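Local coordinates for exodeoxyribonuclease III (Methanosarcina mazei, PDB 5J8N), which is probably a magnesium-dependent DNA repair hydrolase of the AP/ExoA family, cutting DNA at abasic sites and trimming duplex ends from 3' to 5', at residues Glu199-Ser207 and Arg215-Tyr223; Asp32-Gln43 and Asn66-Lys76. The protein carries 3 engineered substitutions. One frame throughout, in Å; residues are numbered along the deposited sequence.

Interaction 1 (Glu199-Ser207 and Arg215-Tyr223); sequences EGGNYSWWS and RNVGWRLDY
W205 and W219 pair across an antiparallel beta hairpin that carries a classic beta bulge, S204 and W205 together facing W219. The carbonyl O of W219 takes two N-H groups, from S204 N at 2.9 Å and, weakly, from W205 N. W219 N returns a bond to W205 O at 2.8 Å. The indoles of the two tryptophans meet edge-to-face, planes 85° apart, with the W205 edge toward the W219 face. W205 NE1 is satisfied outside the hairpin by D247 OD2.

The amide of N216 is used at both ends, OD1 as acceptor and ND2 as donor. Its CG lies anti to the backbone N (chi1 -157°), which swings the amide over toward residues 201-206. N216 OD1 accepts from W206 NE1 at 2.9 Å, close to the indole plane. N216 ND2 donates to G201 O at 3.0 Å. An alanine here is likely to leave W206 NE1 and G201 O without these mates and the W206 indole less firmly held. The Y203 ring lies between backbones, with G218 O over one face and G201 C over the other. G218 leaves room for this, since a side chain there would strike Y203 and W206.

Water 1 bridges S207 N and V217 O. R220 turns its guanidinium to D160 and D191 in salt bridges. D222, predicted to be important for catalysis, also holds H248 ND1 through OD2. S204 OG accepts from L221 N and donates to D222 OD2 at 2.6 Å, on the anti lone pair.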
loop_
_atom_site.group_PDB
_atom_site.type_symbol
_atom_site.label_atom_id
_atom_site.label_comp_id
_atom_site.label_asym_id
_atom_site.label_seq_id
_atom_site.Cartn_x
_atom_site.Cartn_y
_atom_site.Cartn_z
ATOM N N GLU A 199 -3.002 -2.704 19.747
ATOM C CA GLU A 199 -4.405 -3.004 20.027
ATOM C C GLU A 199 -5.151 -3.502 18.789
ATOM O O GLU A 199 -4.822 -3.178 17.628
ATOM C CB GLU A 199 -5.094 -1.775 20.596
ATOM C CG GLU A 199 -4.434 -1.290 21.874
ATOM C CD GLU A 199 -5.041 0.005 22.417
ATOM O OE1 GLU A 199 -5.988 0.558 21.815
ATOM O OE2 GLU A 199 -4.572 0.473 23.472
ATOM N N GLY A 200 -6.148 -4.337 19.050
ATOM C CA GLY A 200 -7.089 -4.762 18.017
ATOM C C GLY A 200 -8.121 -3.698 17.711
ATOM O O GLY A 200 -8.070 -2.581 18.237
ATOM N N GLY A 201 -9.060 -4.040 16.837
ATOM C CA GLY A 201 -10.052 -3.089 16.361
ATOM C C GLY A 201 -9.549 -2.060 15.382
ATOM O O GLY A 201 -10.275 -1.147 14.990
ATOM N N ASN A 202 -8.296 -2.208 14.967
ATOM C CA ASN A 202 -7.636 -1.291 14.055
ATOM C C ASN A 202 -7.560 -1.904 12.667
ATOM O O ASN A 202 -6.755 -2.833 12.423
ATOM C CB ASN A 202 -6.236 -0.975 14.587
ATOM C CG ASN A 202 -6.283 -0.023 15.745
ATOM O OD1 ASN A 202 -6.796 1.093 15.601
ATOM N ND2 ASN A 202 -5.791 -0.452 16.919
ATOM N N TYR A 203 -8.478 -1.439 11.791
ATOM C CA TYR A 203 -8.639 -2.026 10.478
ATOM C C TYR A 203 -8.531 -0.982 9.397
ATOM O O TYR A 203 -8.684 0.223 9.640
ATOM C CB TYR A 203 -10.016 -2.722 10.401
ATOM C CG TYR A 203 -10.293 -3.654 11.544
ATOM C CD1 TYR A 203 -9.371 -4.633 11.914
ATOM C CD2 TYR A 203 -11.480 -3.564 12.270
ATOM C CE1 TYR A 203 -9.618 -5.479 12.986
ATOM C CE2 TYR A 203 -11.767 -4.421 13.336
ATOM C CZ TYR A 203 -10.823 -5.362 13.692
ATOM O OH TYR A 203 -11.063 -6.173 14.776
ATOM N N SER A 204 -8.352 -1.436 8.160
ATOM C CA SER A 204 -8.243 -0.498 7.031
ATOM C C SER A 204 -9.151 -0.888 5.891
ATOM O O SER A 204 -9.099 -0.248 4.844
ATOM C CB SER A 204 -6.785 -0.401 6.519
ATOM O OG SER A 204 -6.388 -1.672 5.960
ATOM N N TRP A 205 -9.955 -1.933 6.042
ATOM C CA TRP A 205 -10.900 -2.394 4.999
ATOM C C TRP A 205 -12.140 -2.931 5.648
ATOM O O TRP A 205 -12.074 -3.610 6.685
ATOM C CB TRP A 205 -10.243 -3.521 4.132
ATOM C CG TRP A 205 -11.205 -4.025 3.102
ATOM C CD1 TRP A 205 -11.436 -3.491 1.834
ATOM C CD2 TRP A 205 -12.136 -5.128 3.231
ATOM N NE1 TRP A 205 -12.444 -4.196 1.194
ATOM C CE2 TRP A 205 -12.921 -5.185 2.025
ATOM C CE3 TRP A 205 -12.437 -6.036 4.264
ATOM C CZ2 TRP A 205 -13.898 -6.134 1.810
ATOM C CZ3 TRP A 205 -13.464 -6.960 4.046
ATOM C CH2 TRP A 205 -14.169 -7.004 2.823
ATOM N N TRP A 206 -13.275 -2.628 5.018
ATOM C CA TRP A 206 -14.558 -3.166 5.447
ATOM C C TRP A 206 -15.378 -3.478 4.220
ATOM O O TRP A 206 -15.303 -2.732 3.222
ATOM C CB TRP A 206 -15.382 -2.185 6.320
ATOM C CG TRP A 206 -14.614 -1.594 7.509
ATOM C CD1 TRP A 206 -14.748 -1.954 8.798
ATOM C CD2 TRP A 206 -13.633 -0.550 7.473
ATOM N NE1 TRP A 206 -13.888 -1.213 9.604
ATOM C CE2 TRP A 206 -13.204 -0.342 8.792
ATOM C CE3 TRP A 206 -13.083 0.232 6.437
ATOM C CZ2 TRP A 206 -12.273 0.623 9.122
ATOM C CZ3 TRP A 206 -12.122 1.187 6.763
ATOM C CH2 TRP A 206 -11.740 1.365 8.116
ATOM N N SER A 207 -16.167 -4.543 4.276
ATOM C CA SER A 207 -17.105 -4.846 3.206
ATOM C C SER A 207 -18.055 -3.651 3.011
ATOM O O SER A 207 -18.374 -2.920 3.942
ATOM C CB SER A 207 -17.886 -6.103 3.592
ATOM O OG SER A 207 -18.926 -6.370 2.628
ATOM N N ARG A 215 -20.151 -0.912 11.994
ATOM C CA ARG A 215 -19.982 -1.850 13.102
ATOM C C ARG A 215 -18.536 -2.261 13.266
ATOM O O ARG A 215 -18.212 -3.124 14.081
ATOM C CB ARG A 215 -20.850 -3.092 12.892
ATOM C CG ARG A 215 -22.325 -2.797 13.125
ATOM C CD ARG A 215 -23.242 -4.009 12.871
ATOM N NE ARG A 215 -23.527 -4.179 11.435
ATOM C CZ ARG A 215 -22.969 -5.084 10.658
ATOM N NH1 ARG A 215 -22.094 -5.932 11.175
ATOM N NH2 ARG A 215 -23.300 -5.143 9.359
ATOM N N ASN A 216 -17.648 -1.681 12.465
ATOM C CA ASN A 216 -16.210 -1.987 12.487
ATOM C C ASN A 216 -15.904 -3.463 12.276
ATOM O O ASN A 216 -14.973 -4.010 12.881
ATOM C CB ASN A 216 -15.565 -1.488 13.795
ATOM C CG ASN A 216 -14.045 -1.279 13.619
ATOM O OD1 ASN A 216 -13.581 -0.957 12.516
ATOM N ND2 ASN A 216 -13.282 -1.438 14.687
ATOM N N VAL A 217 -16.640 -4.099 11.372
ATOM C CA VAL A 217 -16.290 -5.472 11.015
ATOM C C VAL A 217 -15.268 -5.376 9.913
ATOM O O VAL A 217 -15.628 -5.405 8.715
ATOM C CB VAL A 217 -17.522 -6.266 10.571
ATOM C CG1 VAL A 217 -17.152 -7.726 10.309
ATOM C CG2 VAL A 217 -18.592 -6.218 11.666
ATOM N N GLY A 218 -13.999 -5.254 10.281
ATOM C CA GLY A 218 -12.968 -4.892 9.345
ATOM C C GLY A 218 -11.785 -5.825 9.328
ATOM O O GLY A 218 -11.700 -6.783 10.146
ATOM N N TRP A 219 -10.874 -5.489 8.414
ATOM C CA TRP A 219 -9.594 -6.204 8.269
ATOM C C TRP A 219 -8.524 -5.172 8.129
ATOM O O TRP A 219 -8.757 -4.175 7.439
ATOM C CB TRP A 219 -9.594 -7.083 7.004
ATOM C CG TRP A 219 -10.610 -8.153 6.860
ATOM C CD1 TRP A 219 -11.971 -8.067 7.015
ATOM C CD2 TRP A 219 -10.341 -9.479 6.393
ATOM N NE1 TRP A 219 -12.561 -9.277 6.708
ATOM C CE2 TRP A 219 -11.578 -10.155 6.316
ATOM C CE3 TRP A 219 -9.155 -10.157 6.036
ATOM C CZ2 TRP A 219 -11.681 -11.488 5.882
ATOM C CZ3 TRP A 219 -9.262 -11.509 5.596
ATOM C CH2 TRP A 219 -10.520 -12.137 5.524
ATOM N N ARG A 220 -7.331 -5.404 8.673
ATOM C CA ARG A 220 -6.180 -4.542 8.374
ATOM C C ARG A 220 -5.409 -5.167 7.220
ATOM O O ARG A 220 -4.671 -6.149 7.396
ATOM C CB ARG A 220 -5.297 -4.372 9.611
ATOM C CG ARG A 220 -4.335 -3.199 9.436
ATOM C CD ARG A 220 -3.643 -2.822 10.777
ATOM N NE ARG A 220 -2.797 -3.933 11.273
ATOM C CZ ARG A 220 -1.461 -3.991 11.173
ATOM N NH1 ARG A 220 -0.799 -5.061 11.654
ATOM N NH2 ARG A 220 -0.743 -2.990 10.653
ATOM N N LEU A 221 -5.656 -4.636 6.027
ATOM C CA LEU A 221 -5.030 -5.106 4.780
ATOM C C LEU A 221 -3.943 -4.184 4.284
ATOM O O LEU A 221 -3.190 -4.563 3.386
ATOM C CB LEU A 221 -6.080 -5.220 3.661
ATOM C CG LEU A 221 -7.283 -6.117 4.021
ATOM C CD1 LEU A 221 -8.229 -6.194 2.846
ATOM C CD2 LEU A 221 -6.786 -7.544 4.369
ATOM N N ASP A 222 -3.908 -2.956 4.831
ATOM C CA ASP A 222 -3.016 -1.909 4.316
ATOM C C ASP A 222 -1.989 -1.610 5.361
ATOM O O ASP A 222 -2.312 -1.460 6.551
ATOM C CB ASP A 222 -3.840 -0.652 3.974
ATOM C CG ASP A 222 -4.893 -0.981 2.969
ATOM O OD1 ASP A 222 -4.566 -1.024 1.756
ATOM O OD2 ASP A 222 -6.036 -1.274 3.383
ATOM N N TYR A 223 -0.728 -1.463 4.925
ATOM C CA TYR A 223 0.411 -1.383 5.835
ATOM C C TYR A 223 1.451 -0.408 5.302
ATOM O O TYR A 223 1.492 -0.138 4.089
ATOM C CB TYR A 223 1.096 -2.749 5.949
ATOM C CG TYR A 223 0.265 -3.918 6.418
ATOM C CD1 TYR A 223 -0.651 -4.541 5.564
ATOM C CD2 TYR A 223 0.479 -4.472 7.685
ATOM C CE1 TYR A 223 -1.393 -5.641 5.973
ATOM C CE2 TYR A 223 -0.275 -5.585 8.127
ATOM C CZ TYR A 223 -1.173 -6.167 7.227
ATOM O OH TYR A 223 -1.849 -7.294 7.651
HETATM O O HOH W 1 -16.556 -6.567 6.431
#

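Interaction 2 (Asp32-Gln43 and Asn66-Lys76); sequences DIVCVQETKVSQ and NGYSGVGTFSK. With MG (magnesium ion), chain B.
Strands 33-37 and 71-75 run antiparallel, their axes 4.6 Å apart at closest and 169° between directions, with V34-F74 and V36-G72 as the hydrogen-bonded pairs. F74 N to V34 O, at 2.8 Å, is nearly straight. K76 N to D32 O extends the pairing past the strand end.

V34, V36 and F74 share one face. The F74 ring turns its edge to V34 O, and V34 CB packs on F74 CB at 4.1 Å. G72 has no side chain, and V36 CG2 comes to 3.6 Å from G72 O. On the other face C35 SG lies 3.6 Å from T73 OG1, whose polar partner is N109. I33 CG2 lies alongside T73 CG2. At the far end water 2 bridges D32 OD1 and K76 NZ. D32 OD2 accepts from N5 N, and K76 NZ also reaches H29 O.

Beyond strand 33-37, E38 enters the metal site. E38 CG is anti to the backbone N (chi1 -161°), and the extended side chain carries E38 OE1 to the magnesium ion at 2.0 Å. N12 and four waters complete the shell. E38 OE2 accepts from metal-bound water 4 and from water 3, which in turn accepts from S69 N. T39 OG1 accepts from V41 N in an ST turn. G70 fits closely against it, where a side chain would clash. K40 N donates to S69 O, and S42 OG accepts from G67 N.

In this sheet of the DNase I-like fold, strand 33-37 lies between 3-10 and 71-75. Strand 57-61 flanks 71-75, its F60 meeting the F74 ring. Helix 22-27 covers the V34, V36 and F74 face through F22 and L26, while strand 106-111 of the other sheet meets I33, C35 and E38.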
loop_
_atom_site.group_PDB
_atom_site.type_symbol
_atom_site.label_atom_id
_atom_site.label_comp_id
_atom_site.label_asym_id
_atom_site.label_seq_id
_atom_site.Cartn_x
_atom_site.Cartn_y
_atom_site.Cartn_z
ATOM N N ASP A 32 3.337 14.911 2.462
ATOM C CA ASP A 32 4.477 15.028 1.570
ATOM C C ASP A 32 4.447 13.998 0.434
ATOM O O ASP A 32 4.929 14.279 -0.651
ATOM C CB ASP A 32 5.785 14.870 2.345
ATOM C CG ASP A 32 5.931 15.944 3.397
ATOM O OD1 ASP A 32 6.271 17.076 3.027
ATOM O OD2 ASP A 32 5.661 15.690 4.578
ATOM N N ILE A 33 3.906 12.836 0.725
ATOM C CA ILE A 33 3.767 11.768 -0.248
ATOM C C ILE A 33 2.422 11.170 -0.112
ATOM O O ILE A 33 1.970 10.900 1.008
ATOM C CB ILE A 33 4.868 10.699 -0.043
ATOM C CG1 ILE A 33 6.267 11.320 -0.125
ATOM C CG2 ILE A 33 4.680 9.552 -1.066
ATOM C CD1 ILE A 33 7.395 10.301 0.236
ATOM N N VAL A 34 1.728 11.014 -1.244
ATOM C CA VAL A 34 0.390 10.364 -1.268
ATOM C C VAL A 34 0.503 9.210 -2.275
ATOM O O VAL A 34 0.763 9.449 -3.466
ATOM C CB VAL A 34 -0.684 11.356 -1.736
ATOM C CG1 VAL A 34 -2.071 10.658 -1.845
ATOM C CG2 VAL A 34 -0.771 12.573 -0.796
ATOM N N CYS A 35 0.331 8.017 -1.773
ATOM C CA CYS A 35 0.357 6.803 -2.611
ATOM C C CYS A 35 -1.057 6.289 -2.762
ATOM O O CYS A 35 -1.771 6.141 -1.749
ATOM C CB CYS A 35 1.239 5.699 -2.006
ATOM S SG CYS A 35 2.993 6.134 -2.022
ATOM N N VAL A 36 -1.456 5.937 -3.980
ATOM C CA VAL A 36 -2.775 5.340 -4.235
ATOM C C VAL A 36 -2.572 3.981 -4.881
ATOM O O VAL A 36 -1.646 3.761 -5.713
ATOM C CB VAL A 36 -3.685 6.250 -5.080
ATOM C CG1 VAL A 36 -4.077 7.505 -4.269
ATOM C CG2 VAL A 36 -3.090 6.602 -6.432
ATOM N N GLN A 37 -3.431 3.044 -4.501
ATOM C CA GLN A 37 -3.491 1.718 -5.145
ATOM C C GLN A 37 -4.858 1.469 -5.725
ATOM O O GLN A 37 -5.902 1.969 -5.277
ATOM C CB GLN A 37 -3.128 0.587 -4.184
ATOM C CG GLN A 37 -1.760 0.811 -3.537
ATOM C CD GLN A 37 -1.872 1.604 -2.258
ATOM O OE1 GLN A 37 -2.864 1.481 -1.530
ATOM N NE2 GLN A 37 -0.862 2.402 -1.949
ATOM N N GLU A 38 -4.836 0.621 -6.744
ATOM C CA GLU A 38 -6.020 0.210 -7.486
ATOM C C GLU A 38 -6.707 1.427 -8.108
ATOM O O GLU A 38 -7.873 1.739 -7.884
ATOM C CB GLU A 38 -7.017 -0.634 -6.679
ATOM C CG GLU A 38 -7.933 -1.389 -7.661
ATOM C CD GLU A 38 -8.953 -2.228 -7.032
ATOM O OE1 GLU A 38 -9.297 -2.023 -5.854
ATOM O OE2 GLU A 38 -9.518 -3.074 -7.753
ATOM N N THR A 39 -5.974 2.062 -9.011
ATOM C CA THR A 39 -6.478 3.233 -9.700
ATOM C C THR A 39 -7.528 2.846 -10.712
ATOM O O THR A 39 -8.411 3.636 -11.071
ATOM C CB THR A 39 -5.361 4.003 -10.433
ATOM O OG1 THR A 39 -4.829 3.131 -11.459
ATOM C CG2 THR A 39 -4.263 4.409 -9.434
ATOM N N LYS A 40 -7.417 1.646 -11.280
ATOM C CA LYS A 40 -8.254 1.144 -12.373
ATOM C C LYS A 40 -8.135 2.020 -13.638
ATOM O O LYS A 40 -9.018 1.981 -14.515
ATOM C CB LYS A 40 -9.748 1.018 -11.948
ATOM C CG LYS A 40 -9.967 0.094 -10.759
ATOM C CD LYS A 40 -11.479 -0.042 -10.458
ATOM C CE LYS A 40 -11.660 -0.885 -9.242
ATOM N NZ LYS A 40 -13.135 -1.050 -8.857
ATOM N N VAL A 41 -7.030 2.762 -13.751
ATOM C CA VAL A 41 -6.778 3.653 -14.884
ATOM C C VAL A 41 -6.189 2.849 -16.027
ATOM O O VAL A 41 -5.153 2.163 -15.826
ATOM C CB VAL A 41 -5.775 4.758 -14.474
ATOM C CG1 VAL A 41 -5.215 5.454 -15.703
ATOM C CG2 VAL A 41 -6.452 5.752 -13.490
ATOM N N SER A 42 -6.819 2.987 -17.193
ATOM C CA SER A 42 -6.436 2.287 -18.402
ATOM C C SER A 42 -5.475 3.121 -19.207
ATOM O O SER A 42 -5.721 4.311 -19.419
ATOM C CB SER A 42 -7.652 1.986 -19.316
ATOM O OG SER A 42 -8.722 1.330 -18.657
ATOM N N GLN A 43 -4.431 2.486 -19.728
ATOM C CA GLN A 43 -3.599 3.122 -20.768
ATOM C C GLN A 43 -3.141 4.547 -20.415
ATOM O O GLN A 43 -3.165 5.442 -21.269
ATOM C CB GLN A 43 -4.357 3.156 -22.106
ATOM C CG GLN A 43 -4.607 1.773 -22.693
ATOM C CD GLN A 43 -5.308 1.806 -24.047
ATOM O OE1 GLN A 43 -4.776 2.344 -25.032
ATOM N NE2 GLN A 43 -6.519 1.250 -24.095
ATOM N N ASN A 66 -7.350 -3.207 -19.132
ATOM C CA ASN A 66 -8.023 -1.944 -18.859
ATOM C C ASN A 66 -8.972 -2.063 -17.664
ATOM O O ASN A 66 -9.570 -3.126 -17.453
ATOM C CB ASN A 66 -8.817 -1.509 -20.070
ATOM C CG ASN A 66 -7.947 -1.397 -21.288
ATOM O OD1 ASN A 66 -6.855 -0.827 -21.209
ATOM N ND2 ASN A 66 -8.398 -1.961 -22.412
ATOM N N GLY A 67 -9.065 -1.016 -16.856
ATOM C CA GLY A 67 -9.920 -0.982 -15.680
ATOM C C GLY A 67 -9.483 -1.865 -14.518
ATOM O O GLY A 67 -10.308 -2.377 -13.715
ATOM N N TYR A 68 -8.178 -2.083 -14.390
ATOM C CA TYR A 68 -7.673 -3.078 -13.481
ATOM C C TYR A 68 -6.441 -2.592 -12.789
ATOM O O TYR A 68 -5.564 -2.066 -13.453
ATOM C CB TYR A 68 -7.328 -4.323 -14.319
ATOM C CG TYR A 68 -6.849 -5.523 -13.540
ATOM C CD1 TYR A 68 -7.733 -6.226 -12.732
ATOM C CD2 TYR A 68 -5.530 -5.944 -13.617
ATOM C CE1 TYR A 68 -7.310 -7.315 -11.974
ATOM C CE2 TYR A 68 -5.127 -7.045 -12.909
ATOM C CZ TYR A 68 -6.010 -7.732 -12.125
ATOM O OH TYR A 68 -5.579 -8.853 -11.441
ATOM N N SER A 69 -6.321 -2.855 -11.501
ATOM C CA SER A 69 -5.082 -2.640 -10.775
ATOM C C SER A 69 -4.602 -1.191 -10.976
ATOM O O SER A 69 -5.427 -0.277 -11.014
ATOM C CB SER A 69 -4.084 -3.718 -11.232
ATOM O OG SER A 69 -2.865 -3.614 -10.485
ATOM N N GLY A 70 -3.303 -0.944 -11.090
ATOM C CA GLY A 70 -2.738 0.399 -11.260
ATOM C C GLY A 70 -2.403 1.036 -9.936
ATOM O O GLY A 70 -3.139 0.917 -8.932
ATOM N N VAL A 71 -1.253 1.711 -9.891
ATOM C CA VAL A 71 -0.841 2.447 -8.680
ATOM C C VAL A 71 -0.231 3.790 -9.059
ATOM O O VAL A 71 0.214 3.966 -10.200
ATOM C CB VAL A 71 0.175 1.672 -7.798
ATOM C CG1 VAL A 71 -0.370 0.343 -7.333
ATOM C CG2 VAL A 71 1.521 1.472 -8.498
ATOM N N GLY A 72 -0.240 4.746 -8.122
ATOM C CA GLY A 72 0.385 6.039 -8.408
ATOM C C GLY A 72 0.935 6.637 -7.122
ATOM O O GLY A 72 0.473 6.326 -6.009
ATOM N N THR A 73 1.922 7.494 -7.305
ATOM C CA THR A 73 2.585 8.194 -6.205
ATOM C C THR A 73 2.673 9.654 -6.551
ATOM O O THR A 73 3.150 10.050 -7.594
ATOM C CB THR A 73 3.995 7.634 -5.992
ATOM O OG1 THR A 73 3.860 6.290 -5.556
ATOM C CG2 THR A 73 4.791 8.432 -4.942
ATOM N N PHE A 74 2.197 10.468 -5.613
ATOM C CA PHE A 74 2.371 11.925 -5.619
ATOM C C PHE A 74 3.385 12.335 -4.578
ATOM O O PHE A 74 3.334 11.835 -3.456
ATOM C CB PHE A 74 1.050 12.626 -5.260
ATOM C CG PHE A 74 -0.084 12.332 -6.184
ATOM C CD1 PHE A 74 -0.850 11.157 -6.024
ATOM C CD2 PHE A 74 -0.418 13.237 -7.169
ATOM C CE1 PHE A 74 -1.946 10.908 -6.872
ATOM C CE2 PHE A 74 -1.489 12.996 -8.036
ATOM C CZ PHE A 74 -2.247 11.820 -7.855
ATOM N N SER A 75 4.274 13.271 -4.898
ATOM C CA SER A 75 5.203 13.745 -3.869
ATOM C C SER A 75 5.534 15.183 -4.112
ATOM O O SER A 75 5.699 15.668 -5.242
ATOM C CB SER A 75 6.494 12.875 -3.767
ATOM O OG SER A 75 7.154 12.796 -4.993
ATOM N N LYS A 76 5.731 15.892 -3.002
ATOM C CA LYS A 76 6.148 17.283 -3.098
ATOM C C LYS A 76 7.570 17.415 -3.661
ATOM O O LYS A 76 7.846 18.368 -4.391
ATOM C CB LYS A 76 6.070 17.983 -1.714
ATOM C CG LYS A 76 4.639 18.062 -1.198
ATOM C CD LYS A 76 4.556 18.931 0.078
ATOM C CE LYS A 76 3.135 18.972 0.620
ATOM N NZ LYS A 76 3.057 20.000 1.721
HETATM MG MG MG B . -10.712 -2.925 -4.670
HETATM O O HOH W 2 4.942 19.302 3.723
HETATM O O HOH W 3 -8.489 -4.083 -9.974
HETATM O O HOH W 4 -11.270 -4.181 -6.214
HETATM O O HOH W 5 -4.146 0.211 -14.184
HETATM O O HOH W 6 -4.679 -0.322 -19.421
HETATM O O HOH W 7 -11.985 -3.877 -3.440
HETATM O O HOH W 8 -10.299 -1.634 -3.080
HETATM O O HOH W 9 -9.085 -4.208 -4.109
#

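Both interactions are antiparallel pairings, but in different sheets: interaction 2 joins neighbouring strands inside the six-stranded sheet, interaction 1 a short bulged hairpin of the other. Their centres lie 22 Å apart, with nearest atoms about 4 Å apart and not touching. Interaction 2 is mostly buried, its strands bonded in regular register with aliphatic and phenylalanine packing. Interaction 1 is partly buried and relies more on tryptophans, hydrogen bonds of a side-chain amide and a serine-aspartate bond. Each reaches the probable active site from its own sheet. Residues 32-43 bring the metal ligand E38, and residues 199-207 bring W205, about 6 Å from a bound magnesium ion by its side chain.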